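PDB 4HB9: similarities with probable monooxygenase from Photorhabdus luminescens, which binds flavin-adenine dinucleotide and probably works as a flavin-dependent monooxygenase. Local coordinates for residues V159-S164 against T314-A319; I7-G12 against V27-R32. All coordinates share one frame; numbering follows the deposited sequence. Where two conformers were deposited one is given.

Contact 1 (V159-S164 against T314-A319); sequences VGADGS and TLLGDA. With FAD (flavin-adenine dinucleotide), chain B.
Two backbone hydrogen bonds join Gly160 to the neighbouring parallel strand. Gly160 N donates to Thr314 O over 2.9 Å, almost straight at 175°, and Gly160 O receives Leu316 N at 2.8 Å, the donor tilted 26° from the carbonyl plane. One residue thus gives and takes on the same edge, the register of parallel strands, here 157-160 beside the outermost strand 313-315.

Apolar contacts run from the strands into the turns that follow. With chi1 at 73°, Leu316 has CG between its backbone N and carbonyl carbon; CD1 then meets Ala161 CB at 3.8 Å, and CG passes Val159 CG1 more loosely. Leu315 CD2 packs 3.9 Å from Gly160 CA.

Polar contacts gather around the FAD pyrophosphate. Asp318 N, at the start of helix 318-321, gives FAD O2P a hydrogen bond of 2.8 Å, and Asp318 OD2 accepts from the ribityl O3'. One water accepts from Gly163 N and Ala319 N and donates to Leu316 O and FAD O2P; a second accepts from Ser164 N and donates to Asp318 OD2 and FAD O2A.

These bonds imply that the 314-319 side binds the phosphate directly and the 159-164 loop through the shared waters, while the Asp318 amide at the helix start probably offsets part of the negative charge.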
# COMPACT_ATOMS: atom_id res chain seq x y z
N VAL A 159 -17.10 -5.43 -6.29
CA VAL A 159 -15.66 -5.24 -6.42
C VAL A 159 -14.99 -5.48 -5.07
O VAL A 159 -15.31 -4.81 -4.09
CB VAL A 159 -15.30 -3.81 -6.88
CG1 VAL A 159 -13.80 -3.70 -7.05
CG2 VAL A 159 -15.99 -3.47 -8.17
N GLY A 160 -14.07 -6.44 -5.04
CA GLY A 160 -13.29 -6.72 -3.84
C GLY A 160 -12.10 -5.79 -3.84
O GLY A 160 -11.16 -5.98 -4.62
N ALA A 161 -12.17 -4.76 -3.00
CA ALA A 161 -11.05 -3.85 -2.74
C ALA A 161 -10.64 -3.98 -1.28
O ALA A 161 -10.35 -2.99 -0.59
CB ALA A 161 -11.45 -2.42 -3.08
N ASP A 162 -10.62 -5.23 -0.81
CA ASP A 162 -10.58 -5.51 0.62
C ASP A 162 -9.22 -5.98 1.14
O ASP A 162 -9.13 -6.60 2.21
CB ASP A 162 -11.73 -6.46 1.04
CG ASP A 162 -11.85 -7.73 0.17
OD1 ASP A 162 -11.42 -7.76 -1.02
OD2 ASP A 162 -12.41 -8.72 0.72
N GLY A 163 -8.16 -5.67 0.40
CA GLY A 163 -6.81 -5.81 0.94
C GLY A 163 -6.19 -7.19 0.72
O GLY A 163 -6.80 -8.08 0.13
N SER A 164 -4.99 -7.36 1.27
CA SER A 164 -4.14 -8.52 0.94
C SER A 164 -4.75 -9.89 1.25
O SER A 164 -4.51 -10.83 0.52
CB SER A 164 -2.77 -8.40 1.62
OG SER A 164 -2.07 -7.25 1.16
N THR A 314 -15.40 -8.76 -9.46
CA THR A 314 -14.01 -8.54 -9.80
C THR A 314 -13.22 -8.03 -8.57
O THR A 314 -13.75 -7.94 -7.49
CB THR A 314 -13.85 -7.65 -11.05
OG1 THR A 314 -12.51 -7.73 -11.53
CG2 THR A 314 -14.18 -6.22 -10.81
N LEU A 315 -11.94 -7.76 -8.77
CA LEU A 315 -11.04 -7.40 -7.65
C LEU A 315 -10.18 -6.23 -8.01
O LEU A 315 -9.93 -6.02 -9.20
CB LEU A 315 -10.12 -8.58 -7.31
CG LEU A 315 -10.85 -9.86 -6.88
CD1 LEU A 315 -9.89 -11.04 -6.91
CD2 LEU A 315 -11.52 -9.73 -5.54
N LEU A 316 -9.69 -5.50 -6.99
CA LEU A 316 -8.66 -4.51 -7.24
C LEU A 316 -7.72 -4.34 -6.05
O LEU A 316 -7.98 -4.83 -4.98
CB LEU A 316 -9.20 -3.16 -7.72
CG LEU A 316 -9.94 -2.16 -6.86
CD1 LEU A 316 -9.06 -1.45 -5.83
CD2 LEU A 316 -10.53 -1.12 -7.81
N GLY A 317 -6.60 -3.69 -6.30
CA GLY A 317 -5.64 -3.40 -5.25
C GLY A 317 -4.92 -4.64 -4.74
O GLY A 317 -4.68 -5.58 -5.51
N ASP A 318 -4.56 -4.60 -3.46
CA ASP A 318 -3.85 -5.70 -2.78
C ASP A 318 -4.61 -7.03 -2.81
O ASP A 318 -3.98 -8.09 -2.81
CB ASP A 318 -3.49 -5.33 -1.34
CG ASP A 318 -2.30 -4.33 -1.26
OD1 ASP A 318 -1.70 -4.01 -2.30
OD2 ASP A 318 -1.97 -3.88 -0.14
N ALA A 319 -5.94 -6.97 -2.86
CA ALA A 319 -6.77 -8.16 -3.03
C ALA A 319 -6.28 -9.07 -4.15
O ALA A 319 -6.43 -10.30 -4.06
CB ALA A 319 -8.23 -7.79 -3.26
PA FAD B . -6.19 -1.20 1.76
O1A FAD B . -5.81 0.23 1.51
O2A FAD B . -5.54 -2.11 2.74
O5B FAD B . -7.77 -1.25 2.01
C5B FAD B . -8.46 -2.45 2.29
C4B FAD B . -9.73 -2.02 3.00
O4B FAD B . -10.62 -3.15 3.06
C3B FAD B . -9.49 -1.54 4.45
O3B FAD B . -10.20 -0.33 4.72
C2B FAD B . -10.01 -2.70 5.27
O2B FAD B . -10.49 -2.37 6.56
C1B FAD B . -11.15 -3.21 4.37
N9A FAD B . -11.57 -4.59 4.59
C8A FAD B . -10.78 -5.69 4.72
N7A FAD B . -11.53 -6.82 4.84
C5A FAD B . -12.82 -6.42 4.79
C6A FAD B . -14.11 -7.12 4.88
N6A FAD B . -14.08 -8.47 5.06
N1A FAD B . -15.25 -6.39 4.81
C2A FAD B . -15.21 -5.06 4.62
N3A FAD B . -14.07 -4.34 4.53
C4A FAD B . -12.85 -4.98 4.61
N1 FAD B . 2.34 1.88 -1.46
C2 FAD B . 2.85 2.76 -2.35
O2 FAD B . 2.43 2.80 -3.55
N3 FAD B . 3.81 3.62 -1.97
C4 FAD B . 4.37 3.65 -0.75
O4 FAD B . 5.28 4.49 -0.49
C4X FAD B . 3.90 2.70 0.25
N5 FAD B . 4.40 2.67 1.52
C5X FAD B . 3.94 1.76 2.41
C6 FAD B . 4.45 1.70 3.70
C7 FAD B . 3.98 0.78 4.63
C7M FAD B . 4.54 0.71 6.04
C8 FAD B . 2.92 -0.17 4.24
C8M FAD B . 2.37 -1.17 5.24
C9 FAD B . 2.39 -0.11 2.95
C9A FAD B . 2.85 0.81 2.01
N10 FAD B . 2.32 0.86 0.71
C10 FAD B . 2.82 1.79 -0.20
C1' FAD B . 1.28 -0.08 0.24
C2' FAD B . -0.14 0.48 0.35
O2' FAD B . -0.38 1.01 1.64
C3' FAD B . -1.14 -0.64 0.07
O3' FAD B . -0.67 -1.39 -1.05
C4' FAD B . -2.51 -0.07 -0.25
O4' FAD B . -3.12 0.29 0.97
C5' FAD B . -3.40 -1.06 -0.97
O5' FAD B . -4.63 -0.41 -1.21
P FAD B . -5.97 -1.30 -1.12
O1P FAD B . -7.09 -0.31 -1.32
O2P FAD B . -5.82 -2.49 -2.04
O3P FAD B . -6.05 -1.95 0.34
O HOH W 1 -7.63 -4.48 -2.26
O HOH W 2 -3.99 -4.48 2.02

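Contact 2 (I7-G12 against V27-R32); sequences IGAGIG and VTIYER. With FAD (flavin-adenine dinucleotide), chain B; EDO (1,2-ethanediol), chain L.
Ile7 CD1 approaches the Tyr30 ring obliquely, 4.0 Å from Tyr30 CD2, and Phe147 meets the same ring with planes about 40° apart. The other flat group, the Arg32 guanidinium, packs on the cofactor: FAD C8A lies 3.5 Å above one of its faces, offset toward the rim.

These residues belong to a Rossmann-type beta-alpha-beta unit, strand 3-7, helix 11-22 and strand 26-30, with Gly8 and Gly10 in a GxGxxG pattern. The parallel strands are joined where Gly8 N donates to Tyr30 O at 2.8 Å, with an N-H...O angle of 162°. On the side facing helix 11-22, Ala9 CB packs against Ile29 CG2. The glycines run close along FAD: Gly8 CA lies 3.4 Å from FAD O4B and Gly10 CA 3.2 Å from FAD O5B. At the helix start, Ile11 N and Gly12 N bond to FAD O1A and O1P, one phosphate each.

Glu31, next to Tyr30 in the chain, binds the ribose, as the acidic residue of dinucleotide-binding folds does. Its chain, bent at chi2 (59°), brings the carboxylate between Ala9 N and the ribose hydroxyls: OE2 accepts from FAD O2B at 2.5 Å and also from Asn33 N, while Arg32 NE donates to that same hydroxyl. Glu31 OE1 takes FAD O3B at 2.6 Å and, through its anti lone pair, Ala9 N at 2.8 Å.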
# COMPACT_ATOMS: atom_id res chain seq x y z
N ILE A 7 -16.28 -3.70 -1.61
CA ILE A 7 -15.86 -4.11 -0.27
C ILE A 7 -14.51 -3.46 0.01
O ILE A 7 -13.52 -3.74 -0.69
CB ILE A 7 -15.73 -5.63 -0.10
CG1 ILE A 7 -16.98 -6.38 -0.61
CG2 ILE A 7 -15.50 -5.96 1.36
CD1 ILE A 7 -18.31 -5.90 -0.06
N GLY A 8 -14.49 -2.57 1.02
CA GLY A 8 -13.27 -1.89 1.44
C GLY A 8 -13.17 -0.43 1.06
O GLY A 8 -13.13 -0.08 -0.12
N ALA A 9 -13.15 0.43 2.08
CA ALA A 9 -12.87 1.85 1.92
C ALA A 9 -11.39 2.11 2.20
O ALA A 9 -11.03 2.91 3.08
CB ALA A 9 -13.71 2.67 2.84
N GLY A 10 -10.54 1.41 1.45
CA GLY A 10 -9.10 1.65 1.47
C GLY A 10 -8.70 2.58 0.34
O GLY A 10 -9.52 3.30 -0.22
N ILE A 11 -7.43 2.55 -0.01
CA ILE A 11 -6.93 3.43 -1.05
C ILE A 11 -7.66 3.22 -2.36
O ILE A 11 -8.15 4.17 -2.98
CB ILE A 11 -5.42 3.19 -1.29
CG1 ILE A 11 -4.59 3.47 -0.03
CG2 ILE A 11 -4.92 4.05 -2.44
CD1 ILE A 11 -4.73 4.85 0.56
N GLY A 12 -7.71 1.96 -2.81
CA GLY A 12 -8.33 1.62 -4.08
C GLY A 12 -9.83 1.84 -4.13
O GLY A 12 -10.34 2.42 -5.08
N VAL A 27 -22.92 3.84 -6.57
CA VAL A 27 -21.85 3.10 -5.90
C VAL A 27 -22.02 3.17 -4.40
O VAL A 27 -22.38 4.23 -3.83
CB VAL A 27 -20.43 3.61 -6.35
CG1 VAL A 27 -20.32 5.10 -6.16
CG2 VAL A 27 -19.30 2.86 -5.62
N THR A 28 -21.77 2.03 -3.76
CA THR A 28 -21.72 1.94 -2.32
C THR A 28 -20.44 1.19 -1.91
O THR A 28 -20.02 0.24 -2.58
CB THR A 28 -22.95 1.16 -1.78
OG1 THR A 28 -24.15 1.79 -2.25
CG2 THR A 28 -22.96 1.13 -0.29
N ILE A 29 -19.83 1.64 -0.81
CA ILE A 29 -18.70 0.96 -0.23
C ILE A 29 -19.07 0.39 1.10
O ILE A 29 -19.66 1.08 1.92
CB ILE A 29 -17.49 1.91 0.02
CG1 ILE A 29 -16.98 2.52 -1.29
CG2 ILE A 29 -16.38 1.16 0.73
CD1 ILE A 29 -15.99 3.65 -1.05
N TYR A 30 -18.69 -0.85 1.34
CA TYR A 30 -18.90 -1.50 2.63
C TYR A 30 -17.53 -1.73 3.28
O TYR A 30 -16.68 -2.41 2.73
CB TYR A 30 -19.67 -2.83 2.47
CG TYR A 30 -20.92 -2.64 1.64
CD1 TYR A 30 -22.13 -2.24 2.24
CD2 TYR A 30 -20.89 -2.81 0.27
CE1 TYR A 30 -23.27 -2.04 1.46
CE2 TYR A 30 -22.02 -2.61 -0.49
CZ TYR A 30 -23.20 -2.24 0.10
OH TYR A 30 -24.31 -2.06 -0.69
N GLU A 31 -17.35 -1.13 4.44
CA GLU A 31 -16.06 -1.11 5.16
C GLU A 31 -16.21 -1.72 6.53
O GLU A 31 -17.13 -1.39 7.27
CB GLU A 31 -15.54 0.34 5.27
CG GLU A 31 -14.39 0.53 6.25
CD GLU A 31 -13.16 -0.32 5.90
OE1 GLU A 31 -12.77 -0.33 4.72
OE2 GLU A 31 -12.59 -0.95 6.82
N ARG A 32 -15.28 -2.62 6.88
CA ARG A 32 -15.36 -3.33 8.16
C ARG A 32 -15.11 -2.43 9.37
O ARG A 32 -15.69 -2.64 10.40
CB ARG A 32 -14.40 -4.52 8.20
CG ARG A 32 -12.93 -4.15 8.19
CD ARG A 32 -12.03 -5.36 8.32
NE ARG A 32 -10.65 -4.94 8.13
CZ ARG A 32 -9.61 -5.76 8.14
NH1 ARG A 32 -9.78 -7.06 8.35
NH2 ARG A 32 -8.39 -5.27 7.95
PA FAD B . -6.19 -1.20 1.76
O1A FAD B . -5.81 0.23 1.51
O2A FAD B . -5.54 -2.11 2.74
O5B FAD B . -7.77 -1.25 2.01
C5B FAD B . -8.46 -2.45 2.29
C4B FAD B . -9.73 -2.02 3.00
O4B FAD B . -10.62 -3.15 3.06
C3B FAD B . -9.49 -1.54 4.45
O3B FAD B . -10.20 -0.33 4.72
C2B FAD B . -10.01 -2.70 5.27
O2B FAD B . -10.49 -2.37 6.56
C1B FAD B . -11.15 -3.21 4.37
N9A FAD B . -11.57 -4.59 4.59
C8A FAD B . -10.78 -5.69 4.72
N7A FAD B . -11.53 -6.82 4.84
C5A FAD B . -12.82 -6.42 4.79
C6A FAD B . -14.11 -7.12 4.88
N6A FAD B . -14.08 -8.47 5.06
N1A FAD B . -15.25 -6.39 4.81
C2A FAD B . -15.21 -5.06 4.62
N3A FAD B . -14.07 -4.34 4.53
C4A FAD B . -12.85 -4.98 4.61
N1 FAD B . 2.34 1.88 -1.46
C2 FAD B . 2.85 2.76 -2.35
O2 FAD B . 2.43 2.80 -3.55
N3 FAD B . 3.81 3.62 -1.97
C4 FAD B . 4.37 3.65 -0.75
O4 FAD B . 5.28 4.49 -0.49
C4X FAD B . 3.90 2.70 0.25
N5 FAD B . 4.40 2.67 1.52
C5X FAD B . 3.94 1.76 2.41
C6 FAD B . 4.45 1.70 3.70
C7 FAD B . 3.98 0.78 4.63
C7M FAD B . 4.54 0.71 6.04
C8 FAD B . 2.92 -0.17 4.24
C8M FAD B . 2.37 -1.17 5.24
C9 FAD B . 2.39 -0.11 2.95
C9A FAD B . 2.85 0.81 2.01
N10 FAD B . 2.32 0.86 0.71
C10 FAD B . 2.82 1.79 -0.20
C1' FAD B . 1.28 -0.08 0.24
C2' FAD B . -0.14 0.48 0.35
O2' FAD B . -0.38 1.01 1.64
C3' FAD B . -1.14 -0.64 0.07
O3' FAD B . -0.67 -1.39 -1.05
C4' FAD B . -2.51 -0.07 -0.25
O4' FAD B . -3.12 0.29 0.97
C5' FAD B . -3.40 -1.06 -0.97
O5' FAD B . -4.63 -0.41 -1.21
P FAD B . -5.97 -1.30 -1.12
O1P FAD B . -7.09 -0.31 -1.32
O2P FAD B . -5.82 -2.49 -2.04
O3P FAD B . -6.05 -1.95 0.34
C1 EDO L . -10.77 3.22 7.49
O1 EDO L . -11.56 3.18 6.30
C2 EDO L . -10.50 1.79 7.91
O2 EDO L . -9.64 1.14 6.97

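From the N terminus, strand 3-7 runs into the glycine-rich turn and helix 11-22, and contact 2 closes this short loop when strand 26-30 returns, the segments being 15 residues apart at their closest ends. Much later strand 157-160 enters on the other side of strand 3-7; contact 1 closes a far longer loop, of about 150 residues, at strand 313-315. The loops follow in series, neither nested nor crossed. Strand 3-7 is the seam: Ala161 N lies 2.9 Å from Ile7 O and Val159 O 2.9 Å from Ile7 N, probable hydrogen bonds; beside them Leu316 CD1 packs on Gly12 of helix 11-22. The contacts link four strands of one parallel sheet and both reach FAD.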